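Long-range contact in ceramide very long chain fatty acid hydroxylase SCS7 (Saccharomyces cerevisiae, PDB 4ZR1), which hydroxylates the very long chain fatty acid of ceramides in the endoplasmic reticulum membrane, probably at C-2 and at a dimetal centre: residues Asp229-His237 with Met244-His255. Numbering follows the deposited sequence.
With ZN (zinc ion), chain C; ZN (zinc ion), chain D; BOG (octyl beta-D-glucopyranoside), chain G; BOG (octyl beta-D-glucopyranoside), chain H.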
loop_
_atom_site.group_PDB
_atom_site.type_symbol
_atom_site.label_atom_id
_atom_site.label_comp_id
_atom_site.label_asym_id
_atom_site.label_seq_id
_atom_site.Cartn_x
_atom_site.Cartn_y
_atom_site.Cartn_z
ATOM N N ASP A 229 -0.899 7.505 -4.769
ATOM C CA ASP A 229 -1.941 6.477 -4.730
ATOM C C ASP A 229 -2.476 6.219 -6.124
ATOM O O ASP A 229 -2.792 5.084 -6.467
ATOM C CB ASP A 229 -3.091 6.889 -3.805
ATOM C CG ASP A 229 -3.476 5.794 -2.790
ATOM O OD1 ASP A 229 -2.975 4.643 -2.868
ATOM O OD2 ASP A 229 -4.301 6.104 -1.897
ATOM N N GLU A 230 -2.595 7.284 -6.919
ATOM C CA GLU A 230 -2.985 7.155 -8.317
ATOM C C GLU A 230 -1.910 6.403 -9.078
ATOM O O GLU A 230 -2.198 5.447 -9.789
ATOM C CB GLU A 230 -3.228 8.518 -8.946
ATOM C CG GLU A 230 -4.404 9.239 -8.326
ATOM C CD GLU A 230 -5.669 8.400 -8.344
ATOM O OE1 GLU A 230 -6.245 8.198 -9.425
ATOM O OE2 GLU A 230 -6.077 7.923 -7.275
ATOM N N CYS A 231 -0.663 6.828 -8.908
ATOM C CA CYS A 231 0.446 6.090 -9.478
ATOM C C CYS A 231 0.357 4.626 -9.044
ATOM O O CYS A 231 0.322 3.719 -9.883
ATOM C CB CYS A 231 1.786 6.691 -9.062
ATOM S SG CYS A 231 3.210 5.870 -9.825
ATOM N N HIS A 232 0.290 4.412 -7.730
ATOM C CA HIS A 232 0.209 3.069 -7.164
ATOM C C HIS A 232 -0.881 2.237 -7.824
ATOM O O HIS A 232 -0.641 1.099 -8.213
ATOM C CB HIS A 232 -0.042 3.132 -5.666
ATOM C CG HIS A 232 0.005 1.799 -5.004
ATOM N ND1 HIS A 232 -0.529 1.564 -3.759
ATOM C CD2 HIS A 232 0.532 0.621 -5.419
ATOM C CE1 HIS A 232 -0.341 0.296 -3.435
ATOM N NE2 HIS A 232 0.296 -0.298 -4.427
ATOM N N PHE A 233 -2.069 2.815 -7.967
ATOM C CA PHE A 233 -3.158 2.140 -8.657
ATOM C C PHE A 233 -2.770 1.700 -10.068
ATOM O O PHE A 233 -2.926 0.530 -10.427
ATOM C CB PHE A 233 -4.403 3.029 -8.731
ATOM C CG PHE A 233 -5.617 2.307 -9.240
ATOM C CD1 PHE A 233 -6.405 1.550 -8.373
ATOM C CD2 PHE A 233 -5.956 2.343 -10.589
ATOM C CE1 PHE A 233 -7.519 0.866 -8.840
ATOM C CE2 PHE A 233 -7.081 1.656 -11.069
ATOM C CZ PHE A 233 -7.856 0.919 -10.196
ATOM N N PHE A 234 -2.255 2.625 -10.868
ATOM C CA PHE A 234 -2.117 2.350 -12.291
ATOM C C PHE A 234 -0.892 1.494 -12.571
ATOM O O PHE A 234 -0.763 0.910 -13.646
ATOM C CB PHE A 234 -2.106 3.660 -13.088
ATOM C CG PHE A 234 -3.448 4.351 -13.097
ATOM C CD1 PHE A 234 -4.550 3.737 -13.684
ATOM C CD2 PHE A 234 -3.618 5.585 -12.495
ATOM C CE1 PHE A 234 -5.795 4.347 -13.676
ATOM C CE2 PHE A 234 -4.861 6.203 -12.484
ATOM C CZ PHE A 234 -5.948 5.585 -13.075
ATOM N N LEU A 235 -0.025 1.371 -11.576
ATOM C CA LEU A 235 1.049 0.395 -11.642
ATOM C C LEU A 235 0.502 -1.037 -11.667
ATOM O O LEU A 235 1.070 -1.910 -12.315
ATOM C CB LEU A 235 2.000 0.567 -10.462
ATOM C CG LEU A 235 2.922 1.780 -10.455
ATOM C CD1 LEU A 235 3.915 1.618 -9.315
ATOM C CD2 LEU A 235 3.647 1.920 -11.790
ATOM N N HIS A 236 -0.598 -1.277 -10.959
ATOM C CA HIS A 236 -1.203 -2.610 -10.914
ATOM C C HIS A 236 -2.185 -2.853 -12.055
ATOM O O HIS A 236 -2.212 -3.935 -12.645
ATOM C CB HIS A 236 -1.941 -2.832 -9.586
ATOM C CG HIS A 236 -1.034 -3.087 -8.428
ATOM N ND1 HIS A 236 -0.500 -4.328 -8.166
ATOM C CD2 HIS A 236 -0.567 -2.260 -7.464
ATOM C CE1 HIS A 236 0.265 -4.253 -7.091
ATOM N NE2 HIS A 236 0.239 -3.012 -6.644
ATOM N N HIS A 237 -2.994 -1.842 -12.352
ATOM C CA HIS A 237 -4.154 -2.034 -13.207
ATOM C C HIS A 237 -4.092 -1.324 -14.561
ATOM O O HIS A 237 -5.109 -0.840 -15.063
ATOM C CB HIS A 237 -5.404 -1.599 -12.441
ATOM C CG HIS A 237 -5.714 -2.472 -11.267
ATOM N ND1 HIS A 237 -5.607 -2.043 -9.964
ATOM C CD2 HIS A 237 -6.102 -3.770 -11.204
ATOM C CE1 HIS A 237 -5.935 -3.029 -9.147
ATOM N NE2 HIS A 237 -6.239 -4.088 -9.876
ATOM N N MET A 244 7.061 4.881 -17.729
ATOM C CA MET A 244 6.659 4.364 -16.417
ATOM C C MET A 244 6.683 2.845 -16.365
ATOM O O MET A 244 6.574 2.250 -15.297
ATOM C CB MET A 244 5.259 4.859 -16.036
ATOM C CG MET A 244 5.245 6.238 -15.404
ATOM S SD MET A 244 3.576 6.854 -15.142
ATOM C CE MET A 244 2.981 5.741 -13.881
ATOM N N ARG A 245 6.836 2.230 -17.530
ATOM C CA ARG A 245 6.707 0.786 -17.685
ATOM C C ARG A 245 7.704 0.004 -16.820
ATOM O O ARG A 245 7.412 -1.099 -16.369
ATOM C CB ARG A 245 6.875 0.430 -19.163
ATOM C CG ARG A 245 6.210 -0.850 -19.590
ATOM C CD ARG A 245 5.951 -0.867 -21.096
ATOM N NE ARG A 245 4.994 0.153 -21.521
ATOM C CZ ARG A 245 4.550 0.277 -22.771
ATOM N NH1 ARG A 245 3.675 1.224 -23.086
ATOM N NH2 ARG A 245 4.977 -0.553 -23.712
ATOM N N LYS A 246 8.869 0.590 -16.578
ATOM C CA LYS A 246 9.907 -0.047 -15.772
ATOM C C LYS A 246 9.725 0.217 -14.286
ATOM O O LYS A 246 10.269 -0.501 -13.447
ATOM C CB LYS A 246 11.292 0.422 -16.222
ATOM C CG LYS A 246 11.923 -0.513 -17.236
ATOM C CD LYS A 246 12.837 0.199 -18.225
ATOM C CE LYS A 246 12.543 -0.293 -19.644
ATOM N NZ LYS A 246 13.343 0.431 -20.669
ATOM N N LEU A 247 8.963 1.255 -13.959
ATOM C CA LEU A 247 8.594 1.503 -12.575
ATOM C C LEU A 247 7.540 0.459 -12.182
ATOM O O LEU A 247 7.483 -0.005 -11.039
ATOM C CB LEU A 247 8.066 2.927 -12.405
ATOM C CG LEU A 247 7.699 3.409 -10.998
ATOM C CD1 LEU A 247 8.922 3.512 -10.095
ATOM C CD2 LEU A 247 6.984 4.744 -11.084
ATOM N N LYS A 248 6.726 0.076 -13.162
ATOM C CA LYS A 248 5.743 -0.980 -12.987
ATOM C C LYS A 248 6.405 -2.312 -12.668
ATOM O O LYS A 248 5.949 -3.045 -11.793
ATOM C CB LYS A 248 4.870 -1.120 -14.240
ATOM C CG LYS A 248 3.862 -2.243 -14.127
ATOM C CD LYS A 248 2.839 -2.238 -15.251
ATOM C CE LYS A 248 1.798 -3.317 -14.987
ATOM N NZ LYS A 248 0.679 -3.279 -15.949
ATOM N N LYS A 249 7.476 -2.630 -13.384
ATOM C CA LYS A 249 8.190 -3.871 -13.137
ATOM C C LYS A 249 8.774 -3.851 -11.732
ATOM O O LYS A 249 8.746 -4.854 -11.022
ATOM C CB LYS A 249 9.293 -4.099 -14.176
ATOM C CG LYS A 249 10.311 -5.164 -13.750
ATOM C CD LYS A 249 11.232 -5.604 -14.883
ATOM C CE LYS A 249 12.540 -6.175 -14.340
ATOM N NZ LYS A 249 13.102 -5.323 -13.250
ATOM N N TYR A 250 9.277 -2.690 -11.336
ATOM C CA TYR A 250 9.935 -2.523 -10.045
ATOM C C TYR A 250 8.973 -2.743 -8.885
ATOM O O TYR A 250 9.258 -3.491 -7.947
ATOM C CB TYR A 250 10.550 -1.127 -9.958
ATOM C CG TYR A 250 11.359 -0.883 -8.712
ATOM C CD1 TYR A 250 12.672 -1.316 -8.622
ATOM C CD2 TYR A 250 10.814 -0.201 -7.633
ATOM C CE1 TYR A 250 13.424 -1.080 -7.492
ATOM C CE2 TYR A 250 11.553 0.035 -6.489
ATOM C CZ TYR A 250 12.859 -0.408 -6.422
ATOM O OH TYR A 250 13.599 -0.172 -5.284
ATOM N N HIS A 251 7.824 -2.091 -8.951
ATOM C CA HIS A 251 6.863 -2.200 -7.869
ATOM C C HIS A 251 6.234 -3.590 -7.805
ATOM O O HIS A 251 6.022 -4.138 -6.723
ATOM C CB HIS A 251 5.769 -1.153 -8.009
ATOM C CG HIS A 251 4.691 -1.299 -6.986
ATOM N ND1 HIS A 251 4.911 -1.082 -5.644
ATOM C CD2 HIS A 251 3.404 -1.696 -7.097
ATOM C CE1 HIS A 251 3.799 -1.315 -4.975
ATOM N NE2 HIS A 251 2.869 -1.686 -5.833
ATOM N N LEU A 252 5.927 -4.152 -8.967
ATOM C CA LEU A 252 5.345 -5.483 -9.032
ATOM C C LEU A 252 6.290 -6.527 -8.449
ATOM O O LEU A 252 5.844 -7.538 -7.906
ATOM C CB LEU A 252 4.987 -5.834 -10.474
ATOM C CG LEU A 252 3.505 -5.757 -10.852
ATOM C CD1 LEU A 252 2.822 -4.567 -10.233
ATOM C CD2 LEU A 252 3.362 -5.695 -12.352
ATOM N N GLU A 253 7.596 -6.286 -8.550
ATOM C CA GLU A 253 8.552 -7.217 -7.958
ATOM C C GLU A 253 8.537 -7.101 -6.437
ATOM O O GLU A 253 8.875 -8.051 -5.731
ATOM C CB GLU A 253 9.961 -6.983 -8.498
ATOM C CG GLU A 253 10.175 -7.507 -9.900
ATOM C CD GLU A 253 11.604 -7.341 -10.361
ATOM O OE1 GLU A 253 12.450 -6.898 -9.549
ATOM O OE2 GLU A 253 11.879 -7.650 -11.539
ATOM N N HIS A 254 8.143 -5.936 -5.934
ATOM C CA HIS A 254 7.959 -5.773 -4.499
ATOM C C HIS A 254 6.840 -6.698 -4.012
ATOM O O HIS A 254 6.836 -7.166 -2.877
ATOM C CB HIS A 254 7.636 -4.320 -4.157
ATOM C CG HIS A 254 7.111 -4.138 -2.770
ATOM N ND1 HIS A 254 7.936 -3.998 -1.674
ATOM C CD2 HIS A 254 5.843 -4.097 -2.297
ATOM C CE1 HIS A 254 7.198 -3.871 -0.586
ATOM N NE2 HIS A 254 5.925 -3.926 -0.937
ATOM N N HIS A 255 5.891 -6.950 -4.901
ATOM C CA HIS A 255 4.769 -7.824 -4.626
ATOM C C HIS A 255 5.109 -9.305 -4.856
ATOM O O HIS A 255 4.902 -10.138 -3.981
ATOM C CB HIS A 255 3.578 -7.419 -5.499
ATOM C CG HIS A 255 2.831 -6.227 -4.987
ATOM N ND1 HIS A 255 1.978 -6.289 -3.908
ATOM C CD2 HIS A 255 2.808 -4.941 -5.410
ATOM C CE1 HIS A 255 1.466 -5.092 -3.681
ATOM N NE2 HIS A 255 1.953 -4.256 -4.580
HETATM ZN ZN ZN C . 1.054 -2.439 -4.807
HETATM ZN ZN ZN D . 4.342 -3.310 0.382
HETATM C C1 BOG G . -3.727 5.159 -18.700
HETATM O O1 BOG G . -3.275 5.348 -17.380
HETATM C C2 BOG G . -3.847 3.677 -18.965
HETATM O O2 BOG G . -2.570 3.098 -18.860
HETATM C C3 BOG G . -4.381 3.423 -20.354
HETATM O O3 BOG G . -4.698 2.056 -20.482
HETATM C C4 BOG G . -5.610 4.268 -20.604
HETATM O O4 BOG G . -5.938 4.211 -21.972
HETATM C C5 BOG G . -5.306 5.700 -20.229
HETATM O O5 BOG G . -4.990 5.760 -18.859
HETATM C C6 BOG G . -6.497 6.585 -20.528
HETATM O O6 BOG G . -7.693 5.858 -20.353
HETATM C "C1'" BOG G . -1.997 5.929 -17.251
HETATM C "C2'" BOG G . -1.923 6.633 -15.914
HETATM C "C3'" BOG G . -0.521 7.136 -15.651
HETATM C "C4'" BOG G . -0.580 8.352 -14.752
HETATM C "C5'" BOG G . -0.988 7.949 -13.353
HETATM C "C6'" BOG G . -0.041 8.599 -12.366
HETATM C "C7'" BOG G . -0.517 9.992 -12.014
HETATM C "C8'" BOG G . 0.380 10.546 -10.932
HETATM C C1 BOG H . -9.387 5.560 -16.963
HETATM O O1 BOG H . -8.550 6.587 -17.442
HETATM C C2 BOG H . -10.531 5.299 -17.923
HETATM O O2 BOG H . -11.285 6.477 -18.107
HETATM C C3 BOG H . -11.430 4.224 -17.349
HETATM O O3 BOG H . -12.379 3.823 -18.310
HETATM C C4 BOG H . -10.607 3.027 -16.922
HETATM O O4 BOG H . -11.432 2.132 -16.210
HETATM C C5 BOG H . -9.438 3.476 -16.066
HETATM O O5 BOG H . -8.640 4.381 -16.791
HETATM C C6 BOG H . -8.590 2.286 -15.665
HETATM O O6 BOG H . -8.927 1.882 -14.359
HETATM C "C1'" BOG H . -7.391 6.788 -16.663
HETATM C "C2'" BOG H . -7.325 8.219 -16.171
HETATM C "C3'" BOG H . -6.018 8.433 -15.432
HETATM C "C4'" BOG H . -6.094 9.671 -14.561
HETATM C "C5'" BOG H . -5.237 9.454 -13.331
HETATM C "C6'" BOG H . -4.577 10.743 -12.890
HETATM C "C7'" BOG H . -5.442 11.453 -11.868
HETATM C "C8'" BOG H . -4.622 12.529 -11.184
#
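H232 and H236 meet H251 and H255 at one zinc ion, in the histidine-box arrangement of the membrane fatty acid hydroxylases. Each sequence pair is HxxxH, so the i, i+4 spacing places both imidazoles on one side of its helix, and all four bind through NE2, that of H255 2.0 Å from the zinc. H177 completes the five-histidine site. Imidazole suits the place because NE2, a good zinc ligand, tips a short side chain. Sharing the metal brings NE2 of H236 and NE2 of H251 within 3.1 Å without a hydrogen bond. H236 and H255 make an offset edge-to-face pair, the edge of H236 toward the face of H255, planes 73° apart. H254 serves the second zinc, so helix 242-256 contributes to both halves of the probable catalytic centre.

Behind this shell segments 229-236 and 244-255 cross at -85°. Branched L235 uses both methyls there: CD2 packs on K248, and CD1 lies 3.6 Å from CB of H251, whose CG stands anti to the backbone N (chi1 175°), sending the ring to the metal. The small thiol of C231, flexible M244 and L247 extend the apolar seam; octyl glucoside tails pack on F234. K248 is long enough for its methylenes to pass L235 O and its NZ to hydrogen-bond to S238 O.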